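Local coordinates for protein dehydroascorbate reductase (Chlamydomonas reinhardtii, PDB 5XFT) that probably reduces L-dehydroascorbate to L-ascorbate at the expense of two glutathiones, as a member of the glutathione transferase superfamily, at residues T6-G11 and A69-D74; C24-L29 and V77-L82; A30-K35 and W197-Y202; H81-K84 and P89-Q92. One frame throughout, in Å; residues are numbered along the deposited sequence.

Interaction 1: T6-G11 and A69-D74; sequences TIYVKG and APYMPD
A single water bridges two phenols, lying 2.9 Å from Tyr-71 OH and 3.3 Å from Tyr-8 OH. Tyr-8 belongs to the sheet of the thioredoxin-like N-terminal domain, on strand 5-12, and Tyr-71 comes just before its short strand 72-73. Strand 62-64 runs between those two strands, so the rings reach each other across an intervening neighbour. They form an offset edge-to-face pair, centroids 5.8 Å apart and planes at 66°, in which the edge of Tyr-71 is turned toward the face of Tyr-8. With CG anti to the carbonyl carbon (chi1 -68°), Tyr-71 swings the end of its ring close to Tyr-8. The nearest ring carbons are Tyr-8 CE2 and Tyr-71 CE1 at 3.8 Å, and Tyr-8 CE2 lies in the plane of the Tyr-71 ring. Tyrosine suits both places: its ring packs against its partner, while its hydroxyl meets water at the partly exposed surface. Trp-51 adds a third ring, stacked on Tyr-71 and edge-to-face with Tyr-8, and Lys-64 makes a cation-pi contact with Tyr-71. On the face of the Tyr-8 ring opposite Tyr-71, the methyl Thr-6 CG2 rests 3.5 Å above the plane, displaced toward the rim.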
loop_
_atom_site.group_PDB
_atom_site.type_symbol
_atom_site.label_atom_id
_atom_site.label_comp_id
_atom_site.label_asym_id
_atom_site.label_seq_id
_atom_site.Cartn_x
_atom_site.Cartn_y
_atom_site.Cartn_z
ATOM N N THR A 6 -8.206 16.410 2.772
ATOM C CA THR A 6 -6.962 16.227 3.510
ATOM C C THR A 6 -6.743 14.746 3.806
ATOM O O THR A 6 -7.653 14.058 4.274
ATOM C CB THR A 6 -6.982 17.009 4.824
ATOM O OG1 THR A 6 -7.381 18.355 4.569
ATOM C CG2 THR A 6 -5.593 17.006 5.469
ATOM N N ILE A 7 -5.535 14.270 3.555
ATOM C CA ILE A 7 -5.164 12.892 3.833
ATOM C C ILE A 7 -4.019 12.935 4.836
ATOM O O ILE A 7 -2.887 13.287 4.492
ATOM C CB ILE A 7 -4.778 12.126 2.564
ATOM C CG1 ILE A 7 -5.864 12.297 1.505
ATOM C CG2 ILE A 7 -4.624 10.642 2.868
ATOM C CD1 ILE A 7 -5.574 11.526 0.220
ATOM N N TYR A 8 -4.322 12.609 6.089
ATOM C CA TYR A 8 -3.318 12.480 7.135
ATOM C C TYR A 8 -2.644 11.126 6.994
ATOM O O TYR A 8 -3.305 10.076 7.093
ATOM C CB TYR A 8 -3.949 12.627 8.512
ATOM C CG TYR A 8 -4.704 13.917 8.680
ATOM C CD1 TYR A 8 -4.106 15.023 9.264
ATOM C CD2 TYR A 8 -6.018 14.031 8.257
ATOM C CE1 TYR A 8 -4.798 16.204 9.416
ATOM C CE2 TYR A 8 -6.714 15.206 8.398
ATOM C CZ TYR A 8 -6.102 16.291 8.975
ATOM O OH TYR A 8 -6.805 17.469 9.128
ATOM N N VAL A 9 -1.330 11.164 6.749
ATOM C CA VAL A 9 -0.514 9.989 6.491
ATOM C C VAL A 9 0.716 10.049 7.384
ATOM O O VAL A 9 0.979 11.049 8.050
ATOM C CB VAL A 9 -0.093 9.886 5.011
ATOM C CG1 VAL A 9 -1.307 9.723 4.115
ATOM C CG2 VAL A 9 0.710 11.112 4.608
ATOM N N LYS A 10 1.476 8.953 7.392
ATOM C CA LYS A 10 2.714 8.916 8.155
ATOM C C LYS A 10 3.791 9.695 7.405
ATOM O O LYS A 10 4.058 9.429 6.228
ATOM C CB LYS A 10 3.151 7.476 8.394
ATOM C CG LYS A 10 4.571 7.359 8.935
ATOM C CD LYS A 10 5.141 5.958 8.767
ATOM C CE LYS A 10 6.500 5.837 9.438
ATOM N NZ LYS A 10 6.519 4.895 10.591
ATOM N N GLY A 11 4.401 10.666 8.073
ATOM C CA GLY A 11 5.377 11.483 7.395
ATOM C C GLY A 11 6.302 12.196 8.353
ATOM O O GLY A 11 6.328 11.918 9.552
ATOM N N ALA A 69 -17.204 17.923 7.161
ATOM C CA ALA A 69 -17.059 16.478 7.145
ATOM C C ALA A 69 -16.442 15.989 8.453
ATOM O O ALA A 69 -15.706 16.727 9.115
ATOM C CB ALA A 69 -16.184 16.044 5.973
ATOM N N PRO A 70 -16.723 14.753 8.854
ATOM C CA PRO A 70 -16.005 14.165 9.981
ATOM C C PRO A 70 -14.689 13.560 9.515
ATOM O O PRO A 70 -14.466 13.331 8.325
ATOM C CB PRO A 70 -16.966 13.069 10.463
ATOM C CG PRO A 70 -17.585 12.582 9.191
ATOM C CD PRO A 70 -17.710 13.808 8.289
ATOM N N TYR A 71 -13.820 13.297 10.481
ATOM C CA TYR A 71 -12.640 12.488 10.203
ATOM C C TYR A 71 -13.065 11.052 9.916
ATOM O O TYR A 71 -13.931 10.499 10.602
ATOM C CB TYR A 71 -11.674 12.524 11.384
ATOM C CG TYR A 71 -11.027 13.863 11.630
ATOM C CD1 TYR A 71 -10.042 14.351 10.777
ATOM C CD2 TYR A 71 -11.378 14.634 12.734
ATOM C CE1 TYR A 71 -9.431 15.580 11.008
ATOM C CE2 TYR A 71 -10.770 15.862 12.974
ATOM C CZ TYR A 71 -9.799 16.330 12.107
ATOM O OH TYR A 71 -9.203 17.552 12.342
ATOM N N MET A 72 -12.455 10.446 8.906
ATOM C CA MET A 72 -12.790 9.080 8.501
ATOM C C MET A 72 -11.543 8.212 8.437
ATOM O O MET A 72 -10.724 8.382 7.515
ATOM C CB MET A 72 -13.487 9.081 7.145
ATOM C CG MET A 72 -13.801 7.696 6.630
ATOM S SD MET A 72 -14.886 7.780 5.208
ATOM C CE MET A 72 -13.734 8.126 3.906
ATOM N N PRO A 73 -11.352 7.279 9.375
ATOM C CA PRO A 73 -10.156 6.429 9.343
ATOM C C PRO A 73 -10.393 5.122 8.610
ATOM O O PRO A 73 -11.467 4.927 8.033
ATOM C CB PRO A 73 -9.867 6.192 10.829
ATOM C CG PRO A 73 -11.206 6.252 11.479
ATOM C CD PRO A 73 -12.095 7.145 10.639
ATOM N N ASP A 74 -9.394 4.230 8.643
ATOM C CA ASP A 74 -9.431 2.901 8.027
ATOM C C ASP A 74 -9.348 2.998 6.507
ATOM O O ASP A 74 -10.284 3.474 5.855
ATOM C CB ASP A 74 -10.691 2.133 8.457
ATOM C CG ASP A 74 -10.609 0.644 8.154
ATOM O OD1 ASP A 74 -11.364 -0.122 8.791
ATOM O OD2 ASP A 74 -9.798 0.237 7.296
HETATM O O HOH W 1 -9.406 19.265 9.989
#

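Interaction 2: C24-L29 and V77-L82; sequences CHRVLL and VIVVHL
Helices 22-33 and 75-85 run almost parallel here, their short axes 11° apart with a closest approach of 10.0 Å, and the CA atoms of Val-27 and Val-79 are the nearest pair, 6.5 Å apart. The two helices pack side by side in the thioredoxin-like domain, where helix 22-33 begins at a CxxC pattern, Cys-21 to Cys-24, consistent with the thioredoxin type. The buried part of the seam is purely aliphatic. Ile-78 CG2 touches both methyls of Val-27, at 3.9 Å from CG1 and 3.9 Å from CG2. Val-27 can offer both because CG1 stands anti to the backbone N (chi1 170°) while CG2 is anti to the carbonyl carbon. Beta-branched residues fit such a seam, being broad yet short. Outside the pair, Ile-7 and Pro-61 touch Val-27, and Met-72 touches Ile-78.

On the more exposed side, Val-79 CG2 lies over one face of the Arg-26 guanidinium, displaced toward its edge, with NH2 3.6 Å from that methyl. Arg-26 NH1 is also hydrogen-bonded to Ser-75 OG. An alanine in place of Arg-26 would probably leave Val-79 CG2 without its flat cover and the Ser-75 hydroxyl without this donor. Because a guanidinium accepts apolar packing on its face while its N-H groups point outward in the plane, Arg-26 can close a hydrophobic seam and still bind polar partners.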
loop_
_atom_site.group_PDB
_atom_site.type_symbol
_atom_site.label_atom_id
_atom_site.label_comp_id
_atom_site.label_asym_id
_atom_site.label_seq_id
_atom_site.Cartn_x
_atom_site.Cartn_y
_atom_site.Cartn_z
ATOM N N CYS A 24 -1.724 3.992 4.268
ATOM C CA CYS A 24 -1.668 5.331 3.691
ATOM C C CYS A 24 -1.332 5.256 2.215
ATOM O O CYS A 24 -1.973 5.912 1.383
ATOM C CB CYS A 24 -0.611 6.178 4.394
ATOM S SG CYS A 24 -0.814 6.428 6.149
ATOM N N HIS A 25 -0.318 4.460 1.872
ATOM C CA HIS A 25 0.056 4.304 0.472
ATOM C C HIS A 25 -1.132 3.838 -0.362
ATOM O O HIS A 25 -1.320 4.296 -1.494
ATOM C CB HIS A 25 1.229 3.330 0.347
ATOM C CG HIS A 25 1.957 3.423 -0.958
ATOM N ND1 HIS A 25 2.971 2.558 -1.305
ATOM C CD2 HIS A 25 1.823 4.281 -1.996
ATOM C CE1 HIS A 25 3.427 2.873 -2.505
ATOM N NE2 HIS A 25 2.747 3.914 -2.947
ATOM N N ARG A 26 -1.960 2.950 0.191
ATOM C CA ARG A 26 -3.108 2.449 -0.558
ATOM C C ARG A 26 -4.125 3.558 -0.808
ATOM O O ARG A 26 -4.621 3.723 -1.933
ATOM C CB ARG A 26 -3.759 1.276 0.180
ATOM C CG ARG A 26 -5.223 1.061 -0.220
ATOM C CD ARG A 26 -5.990 0.161 0.769
ATOM N NE ARG A 26 -7.020 -0.606 0.087
ATOM C CZ ARG A 26 -7.926 -1.326 0.741
ATOM N NH1 ARG A 26 -7.891 -1.369 2.070
ATOM N NH2 ARG A 26 -8.854 -2.022 0.098
ATOM N N VAL A 27 -4.434 4.348 0.223
ATOM C CA VAL A 27 -5.358 5.463 0.018
ATOM C C VAL A 27 -4.807 6.449 -1.009
ATOM O O VAL A 27 -5.520 6.880 -1.926
ATOM C CB VAL A 27 -5.666 6.146 1.360
ATOM C CG1 VAL A 27 -6.423 7.441 1.134
ATOM C CG2 VAL A 27 -6.463 5.203 2.234
ATOM N N LEU A 28 -3.521 6.803 -0.887
ATOM C CA LEU A 28 -2.897 7.744 -1.815
ATOM C C LEU A 28 -2.952 7.240 -3.250
ATOM O O LEU A 28 -3.274 7.997 -4.177
ATOM C CB LEU A 28 -1.447 7.993 -1.409
ATOM C CG LEU A 28 -1.185 8.611 -0.045
ATOM C CD1 LEU A 28 0.297 8.652 0.205
ATOM C CD2 LEU A 28 -1.768 9.990 -0.013
ATOM N N LEU A 29 -2.603 5.966 -3.460
ATOM C CA LEU A 29 -2.700 5.393 -4.799
ATOM C C LEU A 29 -4.136 5.412 -5.302
ATOM O O LEU A 29 -4.380 5.639 -6.490
ATOM C CB LEU A 29 -2.142 3.969 -4.818
ATOM C CG LEU A 29 -0.625 3.806 -4.695
ATOM C CD1 LEU A 29 -0.233 2.367 -4.583
ATOM C CD2 LEU A 29 0.061 4.437 -5.880
ATOM N N VAL A 77 -12.540 1.395 4.696
ATOM C CA VAL A 77 -13.679 2.310 4.706
ATOM C C VAL A 77 -13.448 3.456 3.732
ATOM O O VAL A 77 -14.347 3.837 2.968
ATOM C CB VAL A 77 -13.928 2.834 6.133
ATOM C CG1 VAL A 77 -15.112 3.782 6.142
ATOM C CG2 VAL A 77 -14.146 1.677 7.097
ATOM N N ILE A 78 -12.230 4.001 3.722
ATOM C CA ILE A 78 -11.932 5.149 2.874
ATOM C C ILE A 78 -12.056 4.782 1.398
ATOM O O ILE A 78 -12.697 5.499 0.627
ATOM C CB ILE A 78 -10.540 5.714 3.202
ATOM C CG1 ILE A 78 -10.561 6.414 4.558
ATOM C CG2 ILE A 78 -10.081 6.662 2.103
ATOM C CD1 ILE A 78 -9.183 6.641 5.138
ATOM N N VAL A 79 -11.447 3.671 0.972
ATOM C CA VAL A 79 -11.465 3.390 -0.464
ATOM C C VAL A 79 -12.860 2.989 -0.926
ATOM O O VAL A 79 -13.232 3.245 -2.080
ATOM C CB VAL A 79 -10.422 2.325 -0.854
ATOM C CG1 VAL A 79 -9.009 2.824 -0.551
ATOM C CG2 VAL A 79 -10.718 0.993 -0.173
ATOM N N VAL A 80 -13.662 2.373 -0.050
ATOM C CA VAL A 80 -15.019 2.013 -0.457
ATOM C C VAL A 80 -15.908 3.251 -0.526
ATOM O O VAL A 80 -16.680 3.428 -1.478
ATOM C CB VAL A 80 -15.594 0.945 0.488
ATOM C CG1 VAL A 80 -17.056 0.688 0.172
ATOM C CG2 VAL A 80 -14.792 -0.335 0.361
ATOM N N HIS A 81 -15.817 4.123 0.481
ATOM C CA HIS A 81 -16.476 5.426 0.410
ATOM C C HIS A 81 -16.048 6.183 -0.841
ATOM O O HIS A 81 -16.863 6.828 -1.513
ATOM C CB HIS A 81 -16.143 6.227 1.672
ATOM C CG HIS A 81 -16.460 7.685 1.572
ATOM N ND1 HIS A 81 -17.600 8.238 2.114
ATOM C CD2 HIS A 81 -15.780 8.709 1.001
ATOM C CE1 HIS A 81 -17.613 9.536 1.878
ATOM N NE2 HIS A 81 -16.521 9.848 1.201
ATOM N N LEU A 82 -14.761 6.107 -1.165
ATOM C CA LEU A 82 -14.243 6.739 -2.367
ATOM C C LEU A 82 -14.946 6.202 -3.604
ATOM O O LEU A 82 -15.407 6.973 -4.451
ATOM C CB LEU A 82 -12.735 6.510 -2.446
ATOM C CG LEU A 82 -11.984 7.166 -3.599
ATOM C CD1 LEU A 82 -12.099 8.674 -3.497
ATOM C CD2 LEU A 82 -10.529 6.742 -3.592
#

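Interaction 3: A30-K35 and W197-Y202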
loop_
_atom_site.group_PDB
_atom_site.type_symbol
_atom_site.label_atom_id
_atom_site.label_comp_id
_atom_site.label_asym_id
_atom_site.label_seq_id
_atom_site.Cartn_x
_atom_site.Cartn_y
_atom_site.Cartn_z
ATOM N N ALA A 30 -5.105 5.187 -4.411
ATOM C CA ALA A 30 -6.505 5.270 -4.822
ATOM C C ALA A 30 -6.858 6.668 -5.321
ATOM O O ALA A 30 -7.521 6.815 -6.353
ATOM C CB ALA A 30 -7.416 4.868 -3.665
ATOM N N TYR A 31 -6.423 7.708 -4.605
ATOM C CA TYR A 31 -6.711 9.074 -5.043
ATOM C C TYR A 31 -6.007 9.405 -6.356
ATOM O O TYR A 31 -6.582 10.074 -7.224
ATOM C CB TYR A 31 -6.314 10.068 -3.952
ATOM C CG TYR A 31 -7.419 10.328 -2.963
ATOM C CD1 TYR A 31 -7.726 9.401 -1.976
ATOM C CD2 TYR A 31 -8.164 11.496 -3.023
ATOM C CE1 TYR A 31 -8.749 9.627 -1.077
ATOM C CE2 TYR A 31 -9.187 11.735 -2.128
ATOM C CZ TYR A 31 -9.478 10.799 -1.158
ATOM O OH TYR A 31 -10.501 11.042 -0.265
ATOM N N GLU A 32 -4.761 8.957 -6.516
ATOM C CA GLU A 32 -4.042 9.204 -7.761
ATOM C C GLU A 32 -4.707 8.497 -8.937
ATOM O O GLU A 32 -4.766 9.042 -10.048
ATOM C CB GLU A 32 -2.592 8.749 -7.616
ATOM C CG GLU A 32 -1.768 9.609 -6.681
ATOM C CD GLU A 32 -1.343 10.912 -7.327
ATOM O OE1 GLU A 32 -1.302 10.966 -8.575
ATOM O OE2 GLU A 32 -1.060 11.883 -6.588
ATOM N N ALA A 33 -5.211 7.280 -8.710
ATOM C CA ALA A 33 -5.818 6.508 -9.789
ATOM C C ALA A 33 -7.080 7.177 -10.318
ATOM O O ALA A 33 -7.350 7.122 -11.524
ATOM C CB ALA A 33 -6.132 5.090 -9.311
ATOM N N LYS A 34 -7.858 7.804 -9.440
ATOM C CA LYS A 34 -9.036 8.557 -9.835
ATOM C C LYS A 34 -8.736 10.018 -10.143
ATOM O O LYS A 34 -9.674 10.798 -10.338
ATOM C CB LYS A 34 -10.109 8.469 -8.748
ATOM C CG LYS A 34 -10.573 7.058 -8.471
ATOM C CD LYS A 34 -11.300 6.946 -7.145
ATOM C CE LYS A 34 -12.448 5.949 -7.241
ATOM N NZ LYS A 34 -13.317 6.236 -8.421
ATOM N N LYS A 35 -7.459 10.403 -10.184
ATOM C CA LYS A 35 -7.044 11.773 -10.500
ATOM C C LYS A 35 -7.773 12.802 -9.636
ATOM O O LYS A 35 -7.995 13.938 -10.057
ATOM C CB LYS A 35 -7.240 12.080 -11.985
ATOM C CG LYS A 35 -6.678 11.013 -12.902
ATOM C CD LYS A 35 -6.252 11.583 -14.246
ATOM C CE LYS A 35 -6.104 10.464 -15.267
ATOM N NZ LYS A 35 -4.961 9.564 -14.910
ATOM N N TRP A 197 2.076 6.032 -9.430
ATOM C CA TRP A 197 3.019 5.460 -8.478
ATOM C C TRP A 197 4.157 6.428 -8.184
ATOM O O TRP A 197 4.573 6.573 -7.027
ATOM C CB TRP A 197 3.557 4.141 -9.032
ATOM C CG TRP A 197 4.595 3.473 -8.188
ATOM C CD1 TRP A 197 5.942 3.701 -8.205
ATOM C CD2 TRP A 197 4.374 2.450 -7.210
ATOM N NE1 TRP A 197 6.573 2.886 -7.293
ATOM C CE2 TRP A 197 5.631 2.110 -6.668
ATOM C CE3 TRP A 197 3.235 1.794 -6.734
ATOM C CZ2 TRP A 197 5.779 1.142 -5.676
ATOM C CZ3 TRP A 197 3.385 0.830 -5.752
ATOM C CH2 TRP A 197 4.647 0.515 -5.233
ATOM N N GLN A 198 4.669 7.102 -9.219
ATOM C CA GLN A 198 5.782 8.027 -9.036
ATOM C C GLN A 198 5.413 9.186 -8.124
ATOM O O GLN A 198 6.279 9.728 -7.428
ATOM C CB GLN A 198 6.247 8.567 -10.388
ATOM C CG GLN A 198 6.899 7.540 -11.286
ATOM C CD GLN A 198 7.224 8.093 -12.661
ATOM O OE1 GLN A 198 6.951 9.257 -12.958
ATOM N NE2 GLN A 198 7.808 7.257 -13.509
ATOM N N HIS A 199 4.143 9.588 -8.121
ATOM C CA HIS A 199 3.767 10.763 -7.345
ATOM C C HIS A 199 3.898 10.517 -5.850
ATOM O O HIS A 199 4.150 11.456 -5.089
ATOM C CB HIS A 199 2.346 11.192 -7.702
ATOM C CG HIS A 199 2.216 11.716 -9.097
ATOM N ND1 HIS A 199 3.305 11.909 -9.920
ATOM C CD2 HIS A 199 1.130 12.089 -9.815
ATOM C CE1 HIS A 199 2.895 12.379 -11.085
ATOM N NE2 HIS A 199 1.580 12.500 -11.046
ATOM N N VAL A 200 3.753 9.269 -5.412
ATOM C CA VAL A 200 3.662 8.980 -3.986
ATOM C C VAL A 200 4.635 7.874 -3.601
ATOM O O VAL A 200 4.384 7.117 -2.659
ATOM C CB VAL A 200 2.213 8.617 -3.606
ATOM C CG1 VAL A 200 1.309 9.839 -3.750
ATOM C CG2 VAL A 200 1.693 7.481 -4.484
ATOM N N ASP A 201 5.757 7.780 -4.314
ATOM C CA ASP A 201 6.810 6.825 -3.974
ATOM C C ASP A 201 7.667 7.412 -2.859
ATOM O O ASP A 201 8.371 8.406 -3.064
ATOM C CB ASP A 201 7.657 6.498 -5.203
ATOM C CG ASP A 201 8.596 5.315 -4.981
ATOM O OD1 ASP A 201 8.896 4.981 -3.813
ATOM O OD2 ASP A 201 9.047 4.720 -5.984
ATOM N N TYR A 202 7.615 6.794 -1.675
ATOM C CA TYR A 202 8.405 7.265 -0.543
ATOM C C TYR A 202 9.841 6.749 -0.563
ATOM O O TYR A 202 10.699 7.330 0.110
ATOM C CB TYR A 202 7.726 6.876 0.777
ATOM C CG TYR A 202 6.994 5.555 0.729
ATOM C CD1 TYR A 202 7.672 4.357 0.916
ATOM C CD2 TYR A 202 5.624 5.505 0.495
ATOM C CE1 TYR A 202 7.004 3.142 0.874
ATOM C CE2 TYR A 202 4.949 4.298 0.456
ATOM C CZ TYR A 202 5.646 3.118 0.644
ATOM O OH TYR A 202 4.988 1.909 0.600
#
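A carboxylate oxygen, as modelled, meets a ring carbon rather than a ring nitrogen: Glu-32 OE1 lies 3.0 Å from His-199 CD2, at the edge of the imidazole and near its plane. The contact joins the thioredoxin-like domain, near the end of its helix 22-33, to helix 195-199 in the C-terminal part of the glutathione transferase fold. Carboxylate and ring planes stand 80° apart, so the acid is presented crosswise to the ring edge. The polarised C-H may make the approach tolerable, though the ring orientation is not certain at this resolution. His-199 NE2 stays 4.1 Å from Glu-32 OE1; if the ring were protonated, the two would attract only weakly at that distance.

A turn at chi2 (-77°) bends the glutamate chain and sets its second oxygen, OE2, 3.6 Å from His-199 CB. That OE2 has its strongest polar partner elsewhere, the hydroxyl of Tyr-38, which is likely to limit how the carboxylate turns. Replacing Glu-32 by an alanine would probably leave the Tyr-38 hydroxyl without its partner and open a gap beside the His-199 ring. Histidine suits the exposed place because its ring edge carries polarised C-H and N-H groups that can sit beside an acid. Valine suits the buried one: Val-200 packs on His-25, Leu-28 and Leu-29 of helix 22-33, and its CG1 also comes to 4.2 Å from Glu-32 OE2.

Interaction 4: H81-K84 and P89-Q92; sequences HLEK and PSLQ
An ST turn at Ser-90 shapes the loop that Glu-83 grips: the backbone N of Gln-92 donates to Ser-90 OG over 3.2 Å, nearly straight. Glu-83, close to the end of helix 75-85, reaches into the same bend and accepts from Leu-91 N with its OE2, at 2.7 Å and an N-H...O angle of 172°. The amide comes to the syn side of the carboxylate, 23° out of its plane. A bend at chi2 (77°) brings the acid round to the loop backbone. In the fold, this loop follows helix 75-85 and leads on toward helix 103-112, so the bond ties the start of that connection back to the helix it has just left. Glutamate is apt here, since its chain is long enough to cross from the helix and its oxygen can take up a backbone N-H. The other oxygen, OE1, rests 3.2 Å from Leu-91 CB, whose side chain packs inward on Ala-30 and Ala-33 of helix 22-33. Lys-34 touches Glu-83 and Leu-91 as well, and its NZ probably bonds to the carbonyl O of Pro-89, a proline whose preceding peptide bond is cis. On the solvent side, Gln-92 CG lies 3.7 Å from Glu-83 OE2.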
loop_
_atom_site.group_PDB
_atom_site.type_symbol
_atom_site.label_atom_id
_atom_site.label_comp_id
_atom_site.label_asym_id
_atom_site.label_seq_id
_atom_site.Cartn_x
_atom_site.Cartn_y
_atom_site.Cartn_z
ATOM N N HIS A 81 -15.817 4.123 0.481
ATOM C CA HIS A 81 -16.476 5.426 0.410
ATOM C C HIS A 81 -16.048 6.183 -0.841
ATOM O O HIS A 81 -16.863 6.828 -1.513
ATOM C CB HIS A 81 -16.143 6.227 1.672
ATOM C CG HIS A 81 -16.460 7.685 1.572
ATOM N ND1 HIS A 81 -17.600 8.238 2.114
ATOM C CD2 HIS A 81 -15.780 8.709 1.001
ATOM C CE1 HIS A 81 -17.613 9.536 1.878
ATOM N NE2 HIS A 81 -16.521 9.848 1.201
ATOM N N LEU A 82 -14.761 6.107 -1.165
ATOM C CA LEU A 82 -14.243 6.739 -2.367
ATOM C C LEU A 82 -14.946 6.202 -3.604
ATOM O O LEU A 82 -15.407 6.973 -4.451
ATOM C CB LEU A 82 -12.735 6.510 -2.446
ATOM C CG LEU A 82 -11.984 7.166 -3.599
ATOM C CD1 LEU A 82 -12.099 8.674 -3.497
ATOM C CD2 LEU A 82 -10.529 6.742 -3.592
ATOM N N GLU A 83 -15.059 4.874 -3.714
ATOM C CA GLU A 83 -15.687 4.290 -4.893
ATOM C C GLU A 83 -17.178 4.605 -4.965
ATOM O O GLU A 83 -17.737 4.707 -6.063
ATOM C CB GLU A 83 -15.457 2.781 -4.907
ATOM C CG GLU A 83 -15.588 2.147 -6.290
ATOM C CD GLU A 83 -14.387 2.397 -7.167
ATOM O OE1 GLU A 83 -13.291 2.572 -6.608
ATOM O OE2 GLU A 83 -14.543 2.400 -8.406
ATOM N N LYS A 84 -17.838 4.760 -3.819
ATOM C CA LYS A 84 -19.255 5.105 -3.837
ATOM C C LYS A 84 -19.463 6.550 -4.268
ATOM O O LYS A 84 -20.362 6.846 -5.061
ATOM C CB LYS A 84 -19.871 4.866 -2.462
ATOM C CG LYS A 84 -21.380 5.027 -2.429
ATOM C CD LYS A 84 -21.914 4.882 -1.012
ATOM C CE LYS A 84 -23.406 5.151 -0.962
ATOM N NZ LYS A 84 -23.914 5.295 0.434
ATOM N N PRO A 89 -13.118 7.747 -12.212
ATOM C CA PRO A 89 -12.674 6.485 -12.817
ATOM C C PRO A 89 -12.831 5.317 -11.858
ATOM O O PRO A 89 -12.593 5.485 -10.665
ATOM C CB PRO A 89 -11.197 6.739 -13.125
ATOM C CG PRO A 89 -11.061 8.226 -13.173
ATOM C CD PRO A 89 -12.038 8.748 -12.177
ATOM N N SER A 90 -13.226 4.155 -12.363
ATOM C CA SER A 90 -13.542 3.042 -11.482
ATOM C C SER A 90 -12.285 2.297 -11.048
ATOM O O SER A 90 -11.289 2.225 -11.775
ATOM C CB SER A 90 -14.501 2.069 -12.160
ATOM O OG SER A 90 -14.727 0.950 -11.324
ATOM N N LEU A 91 -12.346 1.744 -9.835
ATOM C CA LEU A 91 -11.282 0.917 -9.279
ATOM C C LEU A 91 -11.812 -0.434 -8.826
ATOM O O LEU A 91 -11.158 -1.117 -8.033
ATOM C CB LEU A 91 -10.590 1.617 -8.106
ATOM C CG LEU A 91 -10.046 3.033 -8.273
ATOM C CD1 LEU A 91 -9.306 3.453 -7.005
ATOM C CD2 LEU A 91 -9.142 3.108 -9.482
ATOM N N GLN A 92 -12.994 -0.821 -9.291
ATOM C CA GLN A 92 -13.558 -2.100 -8.890
ATOM C C GLN A 92 -12.803 -3.241 -9.558
ATOM O O GLN A 92 -12.205 -3.084 -10.627
ATOM C CB GLN A 92 -15.047 -2.158 -9.223
ATOM C CG GLN A 92 -15.843 -1.067 -8.519
ATOM C CD GLN A 92 -17.342 -1.281 -8.588
ATOM O OE1 GLN A 92 -17.975 -0.998 -9.604
ATOM N NE2 GLN A 92 -17.921 -1.774 -7.500
#

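Interactions 2 and 3 both use helix 22-33: one pairs it with helix 75-85 inside the thioredoxin-like domain, the other with the C-terminal helical part. Interactions 2 and 4 overlap on helix 75-85 at His-81 and Leu-82, and Lys-34 and Ala-33 of segment 30-35 reach across to 89-92. Interaction 1 lies on the sheet, with Met-72 touching Ile-78 and His-81. None of the four is fully buried. The chemistry follows place: aliphatic methyls edged by an arginine between two helices of one domain, an acid and a histidine where the two parts of the fold meet, and, in surface interactions 1 and 4, a water-bridged ring pair and a carboxylate-to-backbone bond.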